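Glutathione S-transferase (Pseudomonas fluorescens, PDB 3M3M) binds glutathione and probably acts as a glutathione transferase, conjugating the thiol of the tripeptide to electrophilic substrates. Local coordinates at residues Asn14-Lys19 / Tyr167-Asp172; Gln32-Leu37 / Gly53-Leu58; Phe98-Ser103 / Asp161-Ala166; Gln189-Gln192 / Arg196-Pro199. All blocks are in the same frame, centred on the assembly; numbering follows the deposited sequence.

Interaction 1 of 4, residues Asn14-Lys19 / Tyr167-Asp172. With GSH (glutathione), chain B.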
# COMPACT_ATOMS: atom_id res chain seq x y z
N ASN A 14 1.97 -2.32 -3.01
CA ASN A 14 0.62 -2.91 -2.92
C ASN A 14 0.62 -4.28 -2.24
O ASN A 14 -0.29 -4.61 -1.48
CB ASN A 14 -0.03 -2.99 -4.30
CG ASN A 14 -0.27 -1.59 -4.86
OD1 ASN A 14 0.19 -1.27 -6.00
ND2 ASN A 14 -0.98 -0.76 -4.08
N CYS A 15 1.69 -5.06 -2.45
CA CYS A 15 1.82 -6.36 -1.79
C CYS A 15 2.29 -6.24 -0.33
O CYS A 15 1.86 -7.04 0.54
CB CYS A 15 2.85 -7.20 -2.58
SG CYS A 15 2.26 -7.60 -4.26
N TYR A 16 3.18 -5.26 -0.05
CA TYR A 16 3.57 -4.99 1.32
C TYR A 16 2.36 -4.70 2.24
O TYR A 16 2.29 -5.15 3.41
CB TYR A 16 4.54 -3.80 1.36
CG TYR A 16 4.94 -3.41 2.78
CD1 TYR A 16 5.20 -4.40 3.80
CD2 TYR A 16 5.01 -2.03 3.09
CE1 TYR A 16 5.56 -3.97 5.13
CE2 TYR A 16 5.37 -1.59 4.41
CZ TYR A 16 5.67 -2.60 5.39
OH TYR A 16 5.96 -2.17 6.69
N LYS A 17 1.33 -3.98 1.73
CA LYS A 17 0.13 -3.79 2.51
C LYS A 17 -0.41 -5.10 3.06
O LYS A 17 -0.83 -5.12 4.24
CB LYS A 17 -1.03 -3.25 1.61
CG LYS A 17 -0.79 -1.85 1.07
CD LYS A 17 -1.77 -1.57 -0.06
CE LYS A 17 -1.45 -0.22 -0.69
NZ LYS A 17 -2.41 0.11 -1.83
N ILE A 18 -0.38 -6.18 2.26
CA ILE A 18 -0.97 -7.46 2.66
C ILE A 18 -0.00 -8.21 3.62
O ILE A 18 -0.45 -8.79 4.64
CB ILE A 18 -1.29 -8.28 1.43
CG1 ILE A 18 -2.14 -7.43 0.40
CG2 ILE A 18 -2.08 -9.52 1.85
CD1 ILE A 18 -3.31 -6.62 1.04
N LYS A 19 1.29 -8.16 3.33
CA LYS A 19 2.29 -8.75 4.31
C LYS A 19 2.07 -8.08 5.67
O LYS A 19 2.00 -8.74 6.73
CB LYS A 19 3.72 -8.46 3.80
CG LYS A 19 4.77 -9.03 4.83
CD LYS A 19 6.18 -8.51 4.51
CE LYS A 19 7.17 -9.01 5.64
NZ LYS A 19 8.60 -8.58 5.28
N TYR A 167 3.52 2.81 0.30
CA TYR A 167 4.42 3.50 -0.54
C TYR A 167 4.96 4.79 0.13
O TYR A 167 6.04 5.24 -0.28
CB TYR A 167 3.71 3.92 -1.86
CG TYR A 167 3.66 2.70 -2.80
CD1 TYR A 167 4.83 2.29 -3.48
CD2 TYR A 167 2.44 2.09 -3.04
CE1 TYR A 167 4.76 1.16 -4.38
CE2 TYR A 167 2.35 1.01 -3.97
CZ TYR A 167 3.50 0.57 -4.63
OH TYR A 167 3.40 -0.58 -5.50
N THR A 168 4.18 5.40 1.00
CA THR A 168 4.76 6.68 1.52
C THR A 168 6.12 6.41 2.24
O THR A 168 7.02 7.21 2.12
CB THR A 168 3.80 7.39 2.46
OG1 THR A 168 2.56 7.66 1.77
CG2 THR A 168 4.39 8.78 2.91
N HIS A 169 6.21 5.34 2.99
CA HIS A 169 7.44 5.06 3.74
C HIS A 169 8.68 4.89 2.84
O HIS A 169 9.80 5.02 3.39
CB HIS A 169 7.24 3.89 4.74
CG HIS A 169 7.67 2.56 4.22
ND1 HIS A 169 6.98 1.86 3.26
CD2 HIS A 169 8.72 1.77 4.58
CE1 HIS A 169 7.56 0.70 3.04
NE2 HIS A 169 8.65 0.63 3.80
N VAL A 170 8.50 4.57 1.52
CA VAL A 170 9.61 4.45 0.56
C VAL A 170 9.55 5.58 -0.50
O VAL A 170 10.14 5.51 -1.58
CB VAL A 170 9.68 3.03 -0.09
CG1 VAL A 170 10.19 2.02 0.99
CG2 VAL A 170 8.32 2.58 -0.62
N ALA A 171 8.86 6.70 -0.15
CA ALA A 171 8.69 7.78 -1.14
C ALA A 171 10.05 8.39 -1.47
O ALA A 171 10.23 8.85 -2.60
CB ALA A 171 7.73 8.82 -0.66
N ASP A 172 11.00 8.26 -0.54
CA ASP A 172 12.34 8.73 -0.87
C ASP A 172 12.98 7.98 -2.01
O ASP A 172 13.81 8.54 -2.76
CB ASP A 172 13.20 8.68 0.37
CG ASP A 172 13.44 7.25 0.80
OD1 ASP A 172 12.43 6.50 0.98
OD2 ASP A 172 14.62 6.84 0.89
N1 GSH B . -5.05 -1.32 -7.89
CA1 GSH B . -4.16 -2.53 -7.68
C1 GSH B . -3.99 -2.87 -6.20
O11 GSH B . -3.87 -4.09 -5.89
O12 GSH B . -3.92 -1.92 -5.37
CB1 GSH B . -2.79 -2.14 -8.34
CG1 GSH B . -1.89 -3.32 -8.14
CD1 GSH B . -0.64 -3.20 -9.04
OE1 GSH B . -0.46 -2.11 -9.87
N2 GSH B . 0.31 -4.18 -9.04
CA2 GSH B . 1.49 -4.06 -9.89
C2 GSH B . 1.39 -5.10 -10.91
O2 GSH B . 0.92 -6.29 -10.54
CB2 GSH B . 2.72 -4.30 -8.97
SG2 GSH B . 2.85 -2.96 -7.65
N3 GSH B . 1.74 -4.86 -12.16
CA3 GSH B . 1.69 -5.97 -13.12
C3 GSH B . 1.17 -5.57 -14.49
O31 GSH B . 1.43 -6.28 -15.51
O32 GSH B . 0.47 -4.55 -14.59
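Tyr-167 brings its hydroxyl to the first turn of helix 13-24, where the backbone N of Asn-14 donates a weak hydrogen bond to it, N to OH 3.4 Å. Nearly the same distance, 3.3 Å, separates that OH from the thiol sulfur SG2 of bound glutathione, so the phenol oxygen touches both the helix start and the thiol, at roughly a right angle. The Asn-14 amide stands steeply to the phenol, the two planes 75° apart, and presents its CG at the ring edge, in the ring plane. With chi1 at -80°, the ring of Tyr-167 swings beside its own backbone N and can extend from helix 159-168 to the ligand.

Two residues further along helix 13-24, Tyr-16 meets His-169. Their rings are inclined at 44°, neither stacked nor perpendicular, and Tyr-16 CE2 lies 3.5 Å from His-169 CE1. Both polar ends are held from outside this pair: Tyr-16 OH is bonded to Val-198 O, and His-169 ND1 to Ala-166 O. Glu-105 and Ala-109 of helix 87-117 pack against Tyr-167.

The two segments come from the thioredoxin-like and the helical domain, and the thiol lies at their junction. Helix 13-24 starts here, and its N-terminal dipole, with a nearby phenol, could be expected to favour a thiolate on glutathione.

Interaction 2 of 4, residues Gln32-Leu37 / Gly53-Leu58. With GSH (glutathione), chain B.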
# COMPACT_ATOMS: atom_id res chain seq x y z
N GLN A 32 3.63 -16.76 -2.40
CA GLN A 32 4.14 -17.22 -3.69
C GLN A 32 4.74 -16.02 -4.41
O GLN A 32 3.98 -15.10 -4.77
CB GLN A 32 3.01 -17.87 -4.48
CG GLN A 32 3.38 -18.19 -5.95
CD GLN A 32 4.52 -19.18 -6.06
OE1 GLN A 32 4.36 -20.32 -5.64
NE2 GLN A 32 5.70 -18.74 -6.60
N ALA A 33 6.08 -15.96 -4.58
CA ALA A 33 6.74 -14.84 -5.26
C ALA A 33 6.28 -14.80 -6.70
O ALA A 33 6.18 -15.86 -7.33
CB ALA A 33 8.30 -15.07 -5.23
N VAL A 34 5.96 -13.62 -7.22
CA VAL A 34 5.56 -13.39 -8.62
C VAL A 34 6.58 -12.38 -9.18
O VAL A 34 6.82 -11.33 -8.53
CB VAL A 34 4.16 -12.79 -8.64
CG1 VAL A 34 3.74 -12.35 -10.05
CG2 VAL A 34 3.16 -13.80 -8.07
N ASP A 35 7.14 -12.68 -10.36
CA ASP A 35 8.10 -11.85 -11.04
C ASP A 35 7.37 -11.18 -12.21
O ASP A 35 7.12 -11.83 -13.22
CB ASP A 35 9.28 -12.72 -11.51
CG ASP A 35 10.38 -11.89 -12.10
OD1 ASP A 35 10.12 -10.71 -12.50
OD2 ASP A 35 11.53 -12.40 -12.02
N ILE A 36 7.06 -9.88 -12.07
CA ILE A 36 6.24 -9.24 -13.10
C ILE A 36 7.14 -9.05 -14.34
O ILE A 36 6.68 -9.32 -15.45
CB ILE A 36 5.80 -7.85 -12.63
CG1 ILE A 36 4.72 -7.99 -11.54
CG2 ILE A 36 5.35 -7.03 -13.87
CD1 ILE A 36 4.57 -6.70 -10.75
N LEU A 37 8.41 -8.63 -14.17
CA LEU A 37 9.29 -8.45 -15.39
C LEU A 37 9.47 -9.78 -16.13
O LEU A 37 9.51 -9.84 -17.39
CB LEU A 37 10.65 -7.86 -15.04
CG LEU A 37 11.55 -7.52 -16.23
CD1 LEU A 37 10.99 -6.42 -17.15
CD2 LEU A 37 12.80 -7.03 -15.60
N GLY A 53 -4.61 -8.97 -14.07
CA GLY A 53 -3.18 -9.17 -14.36
C GLY A 53 -2.25 -8.46 -13.36
O GLY A 53 -1.13 -8.09 -13.71
N LYS A 54 -2.74 -8.26 -12.13
CA LYS A 54 -1.92 -7.58 -11.08
C LYS A 54 -1.77 -8.36 -9.81
O LYS A 54 -2.66 -9.13 -9.42
CB LYS A 54 -2.55 -6.22 -10.70
CG LYS A 54 -2.43 -5.21 -12.00
CD LYS A 54 -2.94 -3.85 -11.67
CE LYS A 54 -3.09 -2.98 -12.98
NZ LYS A 54 -2.02 -2.99 -14.00
N ILE A 55 -0.67 -8.10 -9.11
CA ILE A 55 -0.50 -8.58 -7.73
C ILE A 55 -0.78 -7.33 -6.83
O ILE A 55 -0.60 -6.19 -7.23
CB ILE A 55 0.92 -9.13 -7.49
CG1 ILE A 55 1.95 -8.15 -8.03
CG2 ILE A 55 0.91 -10.59 -8.13
CD1 ILE A 55 3.39 -8.66 -7.86
N PRO A 56 -1.24 -7.56 -5.60
CA PRO A 56 -1.37 -8.89 -4.92
C PRO A 56 -2.72 -9.56 -5.26
O PRO A 56 -3.71 -8.91 -5.71
CB PRO A 56 -1.28 -8.50 -3.44
CG PRO A 56 -2.02 -7.13 -3.45
CD PRO A 56 -1.37 -6.43 -4.66
N VAL A 57 -2.70 -10.89 -5.10
CA VAL A 57 -3.90 -11.73 -5.06
C VAL A 57 -3.86 -12.51 -3.75
O VAL A 57 -2.80 -12.98 -3.33
CB VAL A 57 -3.85 -12.73 -6.21
CG1 VAL A 57 -5.19 -13.63 -6.12
CG2 VAL A 57 -3.87 -11.96 -7.56
N LEU A 58 -5.02 -12.65 -3.10
CA LEU A 58 -5.14 -13.45 -1.86
C LEU A 58 -6.01 -14.63 -2.26
O LEU A 58 -7.14 -14.47 -2.75
CB LEU A 58 -5.82 -12.68 -0.74
CG LEU A 58 -6.08 -13.51 0.53
CD1 LEU A 58 -4.76 -13.82 1.15
CD2 LEU A 58 -6.91 -12.77 1.58
N1 GSH B . -5.05 -1.32 -7.89
CA1 GSH B . -4.16 -2.53 -7.68
C1 GSH B . -3.99 -2.87 -6.20
O11 GSH B . -3.87 -4.09 -5.89
O12 GSH B . -3.92 -1.92 -5.37
CB1 GSH B . -2.79 -2.14 -8.34
CG1 GSH B . -1.89 -3.32 -8.14
CD1 GSH B . -0.64 -3.20 -9.04
OE1 GSH B . -0.46 -2.11 -9.87
N2 GSH B . 0.31 -4.18 -9.04
CA2 GSH B . 1.49 -4.06 -9.89
C2 GSH B . 1.39 -5.10 -10.91
O2 GSH B . 0.92 -6.29 -10.54
CB2 GSH B . 2.72 -4.30 -8.97
SG2 GSH B . 2.85 -2.96 -7.65
N3 GSH B . 1.74 -4.86 -12.16
CA3 GSH B . 1.69 -5.97 -13.12
C3 GSH B . 1.17 -5.57 -14.49
O31 GSH B . 1.43 -6.28 -15.51
O32 GSH B . 0.47 -4.55 -14.59
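Ile-55 has the most surface covered in this contact and divides its side chain between two partners. Its CG2 methyl meets Val-34 tip to tip, 3.8 Å from Val-34 CG1 and almost as close to the other methyl. The CD1 end goes to Ile-36, whose own CD1 lies 3.7 Å away, the two chains crossing at a slant. A chi1 of 47° places CG1 of Ile-55 between its backbone N and carbonyl carbon, a crowded position that sends one branch to each residue. Ile-36 in turn brings CD1 against the ligand, 3.5 Å from CB2 of the glutathione cysteine.

No hydrogen bond joins the two segments. They run on from strand 29-33 and into strand 57-60, which flank strand 4-8 in the sheet, and side chains bridge the gap between them. The peptide bond before Pro-56 is cis, the hallmark of the thioredoxin fold, in which the loop ahead of this proline offers its backbone to a peptide-like ligand. Ile-55 does so here: its N donates to glutathione O2 at 2.8 Å, with an N-H...O angle of 161°, while its carbonyl O accepts from glutathione N2 at 2.9 Å. This two-way pairing resembles that of antiparallel strands and fixes the cysteinyl part of the tripeptide. Lys-54 turns the other way, and a bend at chi4 of -44° carries its NZ to the glycine carboxylate oxygen O32, 3.0 Å away. Thr-41 packs against Val-34, and Cys-15 of helix 13-24 against Ile-55.

Interaction 3 of 4, residues Phe98-Ser103 / Asp161-Ala166; sequences FFEQYS and DIALYA. With GSH (glutathione), chain B.
Two helices of the all-helical C-terminal domain, 87-117 and 159-168, pack here with their chain directions alike, the short segments inclined by 27° and their axes 9.7 Å apart. Leu-164 packs against both Phe-99 and Glu-100. Its CD2 methyl lies 3.6 Å from Glu-100 CG and touches CB as well, the two side chains sliding past each other in opposite directions. The same methyl comes up to the edge of the Phe-99 ring, near the ring plane, 4.0 Å from CE2.

Glu-100 therefore serves the core with its aliphatic part and turns its charge elsewhere. CG stands anti to the backbone N (chi1 180°), and a bend at chi2 of -99° swings the carboxylate along the helix interface past Ala-163, whose carbonyl O is 3.7 Å from Glu-100 CG. Both carboxylate oxygens of this buried group are satisfied: OE2 forms a salt bridge with Lys-17 of helix 13-24, and OE1 accepts from Asn-70 ND2 of helix 69-77. The negative charge is probably compensated across the domain boundary.

The next residue, Gln-101, belongs to the glutathione pocket and lies beside the amino end of the γ-glutamyl group. A long helix packed beside a short inner one, as here, forms the core of the helical domain in the glutathione transferase fold.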
# COMPACT_ATOMS: atom_id res chain seq x y z
N PHE A 98 -9.55 5.10 -1.37
CA PHE A 98 -9.77 5.46 -2.77
C PHE A 98 -8.83 6.60 -3.11
O PHE A 98 -8.30 6.65 -4.22
CB PHE A 98 -11.26 5.80 -2.93
CG PHE A 98 -12.12 4.58 -2.90
CD1 PHE A 98 -11.98 3.65 -3.92
CD2 PHE A 98 -13.07 4.36 -1.88
CE1 PHE A 98 -12.76 2.47 -3.93
CE2 PHE A 98 -13.84 3.23 -1.85
CZ PHE A 98 -13.68 2.26 -2.88
N PHE A 99 -8.66 7.57 -2.18
CA PHE A 99 -7.70 8.64 -2.41
C PHE A 99 -6.31 8.07 -2.67
O PHE A 99 -5.58 8.51 -3.57
CB PHE A 99 -7.63 9.53 -1.13
CG PHE A 99 -6.36 10.41 -1.00
CD1 PHE A 99 -6.29 11.70 -1.53
CD2 PHE A 99 -5.24 9.88 -0.24
CE1 PHE A 99 -5.06 12.50 -1.37
CE2 PHE A 99 -4.10 10.69 -0.04
CZ PHE A 99 -4.01 11.94 -0.58
N GLU A 100 -5.97 7.01 -1.93
CA GLU A 100 -4.61 6.41 -2.16
C GLU A 100 -4.46 5.79 -3.59
O GLU A 100 -3.39 6.04 -4.29
CB GLU A 100 -4.32 5.31 -1.12
CG GLU A 100 -2.93 4.66 -1.33
CD GLU A 100 -2.98 3.31 -2.08
OE1 GLU A 100 -4.04 2.66 -2.12
OE2 GLU A 100 -1.93 2.83 -2.51
N GLN A 101 -5.52 5.14 -4.08
CA GLN A 101 -5.47 4.51 -5.39
C GLN A 101 -5.55 5.59 -6.54
O GLN A 101 -4.95 5.37 -7.61
CB GLN A 101 -6.64 3.49 -5.51
CG GLN A 101 -6.36 2.23 -4.68
CD GLN A 101 -5.21 1.38 -5.30
OE1 GLN A 101 -4.13 1.10 -4.63
NE2 GLN A 101 -5.39 0.97 -6.53
N TYR A 102 -6.20 6.75 -6.29
CA TYR A 102 -6.49 7.69 -7.40
C TYR A 102 -5.46 8.85 -7.42
O TYR A 102 -4.95 9.26 -8.48
CB TYR A 102 -7.92 8.26 -7.25
CG TYR A 102 -8.29 8.97 -8.54
CD1 TYR A 102 -8.79 8.21 -9.60
CD2 TYR A 102 -8.05 10.34 -8.72
CE1 TYR A 102 -9.09 8.78 -10.85
CE2 TYR A 102 -8.37 10.93 -9.98
CZ TYR A 102 -8.90 10.12 -11.01
OH TYR A 102 -9.16 10.68 -12.27
N SER A 103 -5.10 9.33 -6.24
CA SER A 103 -4.35 10.58 -6.08
C SER A 103 -2.92 10.41 -5.60
O SER A 103 -2.21 11.39 -5.57
CB SER A 103 -5.12 11.49 -5.07
OG SER A 103 -6.34 11.95 -5.72
N ASP A 161 -4.34 3.92 7.11
CA ASP A 161 -2.89 4.19 7.35
C ASP A 161 -2.05 3.12 6.67
O ASP A 161 -1.03 3.44 6.12
CB ASP A 161 -2.66 4.13 8.89
CG ASP A 161 -3.53 5.17 9.64
OD1 ASP A 161 -3.35 6.39 9.47
OD2 ASP A 161 -4.42 4.73 10.37
N ILE A 162 -2.44 1.85 6.82
CA ILE A 162 -1.68 0.74 6.20
C ILE A 162 -1.62 1.01 4.66
O ILE A 162 -0.51 0.95 4.02
CB ILE A 162 -2.31 -0.57 6.47
CG1 ILE A 162 -2.18 -0.91 8.01
CG2 ILE A 162 -1.61 -1.67 5.59
CD1 ILE A 162 -3.06 -2.07 8.43
N ALA A 163 -2.76 1.32 4.06
CA ALA A 163 -2.78 1.58 2.59
C ALA A 163 -1.79 2.69 2.20
O ALA A 163 -1.08 2.62 1.15
CB ALA A 163 -4.24 1.92 2.19
N LEU A 164 -1.79 3.82 2.95
CA LEU A 164 -0.92 4.96 2.60
C LEU A 164 0.54 4.79 3.09
O LEU A 164 1.46 5.40 2.48
CB LEU A 164 -1.53 6.29 3.08
CG LEU A 164 -2.69 6.67 2.10
CD1 LEU A 164 -3.70 7.49 2.66
CD2 LEU A 164 -2.12 7.33 0.87
N TYR A 165 0.78 3.98 4.14
CA TYR A 165 2.14 3.82 4.63
C TYR A 165 2.97 3.05 3.62
O TYR A 165 4.17 3.32 3.49
CB TYR A 165 2.10 3.03 5.93
CG TYR A 165 3.47 2.80 6.54
CD1 TYR A 165 4.12 3.85 7.31
CD2 TYR A 165 4.12 1.59 6.33
CE1 TYR A 165 5.39 3.64 7.83
CE2 TYR A 165 5.45 1.41 6.84
CZ TYR A 165 6.03 2.43 7.54
OH TYR A 165 7.34 2.21 8.04
N ALA A 166 2.32 2.10 2.91
CA ALA A 166 3.10 1.15 2.11
C ALA A 166 4.02 1.87 1.11
O ALA A 166 5.21 1.52 1.06
CB ALA A 166 2.15 0.13 1.37
N1 GSH B . -5.05 -1.32 -7.89
CA1 GSH B . -4.16 -2.53 -7.68
C1 GSH B . -3.99 -2.87 -6.20
O11 GSH B . -3.87 -4.09 -5.89
O12 GSH B . -3.92 -1.92 -5.37
CB1 GSH B . -2.79 -2.14 -8.34
CG1 GSH B . -1.89 -3.32 -8.14
CD1 GSH B . -0.64 -3.20 -9.04
OE1 GSH B . -0.46 -2.11 -9.87
N2 GSH B . 0.31 -4.18 -9.04
CA2 GSH B . 1.49 -4.06 -9.89
C2 GSH B . 1.39 -5.10 -10.91
O2 GSH B . 0.92 -6.29 -10.54
CB2 GSH B . 2.72 -4.30 -8.97
SG2 GSH B . 2.85 -2.96 -7.65
N3 GSH B . 1.74 -4.86 -12.16
CA3 GSH B . 1.69 -5.97 -13.12
C3 GSH B . 1.17 -5.57 -14.49
O31 GSH B . 1.43 -6.28 -15.51
O32 GSH B . 0.47 -4.55 -14.59

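Interaction 4 of 4, residues Gln189-Gln192 / Arg196-Pro199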
# COMPACT_ATOMS: atom_id res chain seq x y z
N GLN A 189 6.54 7.12 12.10
CA GLN A 189 6.97 6.63 13.45
C GLN A 189 5.94 5.90 14.31
O GLN A 189 6.26 4.83 14.87
CB GLN A 189 7.64 7.78 14.23
CG GLN A 189 9.06 7.68 14.10
CD GLN A 189 9.45 6.68 15.12
OE1 GLN A 189 8.75 6.57 16.16
NE2 GLN A 189 10.50 5.91 14.86
N ARG A 190 4.70 6.40 14.39
CA ARG A 190 3.63 5.77 15.08
C ARG A 190 3.24 4.41 14.47
O ARG A 190 3.02 3.46 15.18
CB ARG A 190 2.34 6.65 15.12
CG ARG A 190 2.61 7.88 15.91
CD ARG A 190 1.30 8.48 16.45
NE ARG A 190 0.97 9.32 15.40
CZ ARG A 190 1.41 10.55 15.14
NH1 ARG A 190 2.17 11.32 15.94
NH2 ARG A 190 1.02 11.03 14.02
N VAL A 191 3.14 4.36 13.15
CA VAL A 191 2.84 3.11 12.47
C VAL A 191 3.88 2.08 12.82
O VAL A 191 3.57 0.97 13.25
CB VAL A 191 2.76 3.35 10.92
CG1 VAL A 191 2.71 1.97 10.16
CG2 VAL A 191 1.46 4.26 10.67
N GLN A 192 5.11 2.46 12.64
CA GLN A 192 6.27 1.58 12.85
C GLN A 192 6.44 1.15 14.32
O GLN A 192 7.13 0.14 14.57
CB GLN A 192 7.54 2.37 12.50
CG GLN A 192 7.82 2.38 11.09
CD GLN A 192 8.75 3.52 10.77
OE1 GLN A 192 9.46 3.98 11.69
NE2 GLN A 192 8.76 4.00 9.47
N ARG A 196 3.48 -5.26 16.55
CA ARG A 196 3.47 -6.37 15.59
C ARG A 196 3.86 -5.86 14.20
O ARG A 196 3.78 -6.67 13.23
CB ARG A 196 2.10 -7.05 15.53
CG ARG A 196 1.69 -7.70 16.86
CD ARG A 196 0.48 -8.59 16.65
NE ARG A 196 0.78 -9.65 15.63
CZ ARG A 196 1.31 -10.85 15.91
NH1 ARG A 196 1.50 -11.19 17.22
NH2 ARG A 196 1.60 -11.70 14.95
N HIS A 197 4.38 -4.62 14.16
CA HIS A 197 4.78 -4.03 12.83
C HIS A 197 5.83 -4.97 12.19
O HIS A 197 6.73 -5.55 12.93
CB HIS A 197 5.35 -2.65 12.98
CG HIS A 197 5.74 -2.04 11.64
ND1 HIS A 197 4.77 -1.65 10.74
CD2 HIS A 197 6.94 -1.77 11.07
CE1 HIS A 197 5.36 -1.13 9.66
NE2 HIS A 197 6.68 -1.22 9.82
N VAL A 198 5.80 -5.13 10.86
CA VAL A 198 6.94 -5.79 10.11
C VAL A 198 7.32 -4.88 8.98
O VAL A 198 6.42 -4.16 8.41
CB VAL A 198 6.52 -7.20 9.55
CG1 VAL A 198 6.17 -8.22 10.70
CG2 VAL A 198 5.26 -7.15 8.54
N PRO A 199 8.62 -4.83 8.63
CA PRO A 199 9.12 -4.06 7.52
C PRO A 199 8.82 -4.72 6.19
O PRO A 199 8.39 -5.88 6.12
CB PRO A 199 10.65 -4.02 7.73
CG PRO A 199 10.94 -5.38 8.37
CD PRO A 199 9.66 -5.66 9.24
O HOH W 1 2.30 -1.21 11.93
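The imidazole of His-197 is laid against the C-terminal part of helix 182-192, with Gln-192 CA directly over one ring face. This is a CH-pi contact: CA is 3.9 Å from the ring centroid and 13° off its normal. The Gln-192 side chain runs alongside the ring in the same direction, its CG 4.0 Å from His-197 NE2, before its amide NE2 goes on to bond with Tyr-165 OH. With CG anti to the backbone N, chi1 -179°, the ring reaches back from the loop to the helix.

Packing is looser toward Val-191. Its CG1 only approaches the ring, 4.1 Å from His-197 CE1, and Val-191 O stands 3.8 Å from ND1, too far for a direct bond but bridged from the side by a water. This water molecule donates to Val-191 O at 2.8 Å and is also hydrogen-bonded to His-197 ND1 at 2.8 Å. Elsewhere the imidazole rests on Tyr-16 and Leu-20 of helix 13-24, which places it between the two domains.

Between the two segments, the contact thus rests on a ring face against a backbone carbon and on a water linking the Val-191 carbonyl to the imidazole.

Overall arrangement
Interactions 1, 2 and 3 all touch the bound glutathione. Interaction 1 joins the thioredoxin-like and helical domains; within the residues it spans lie first interaction 2, wholly in the thioredoxin-like domain, and then interaction 3, in the helical one. Interactions 1 and 3 share helix 159-168, their centres about 9 Å apart, and the Lys-17 to Glu-100 salt bridge connects them. Interaction 2, centred about 15 Å from interaction 1, meets it where Pro-56 packs on helix 13-24. Interaction 4 comes last in the chain, away from the ligand, yet Tyr-16 and Tyr-165 tie it to interactions 1 and 3. The pocket is thus built from both domains, with helix 13-24 central to their junction.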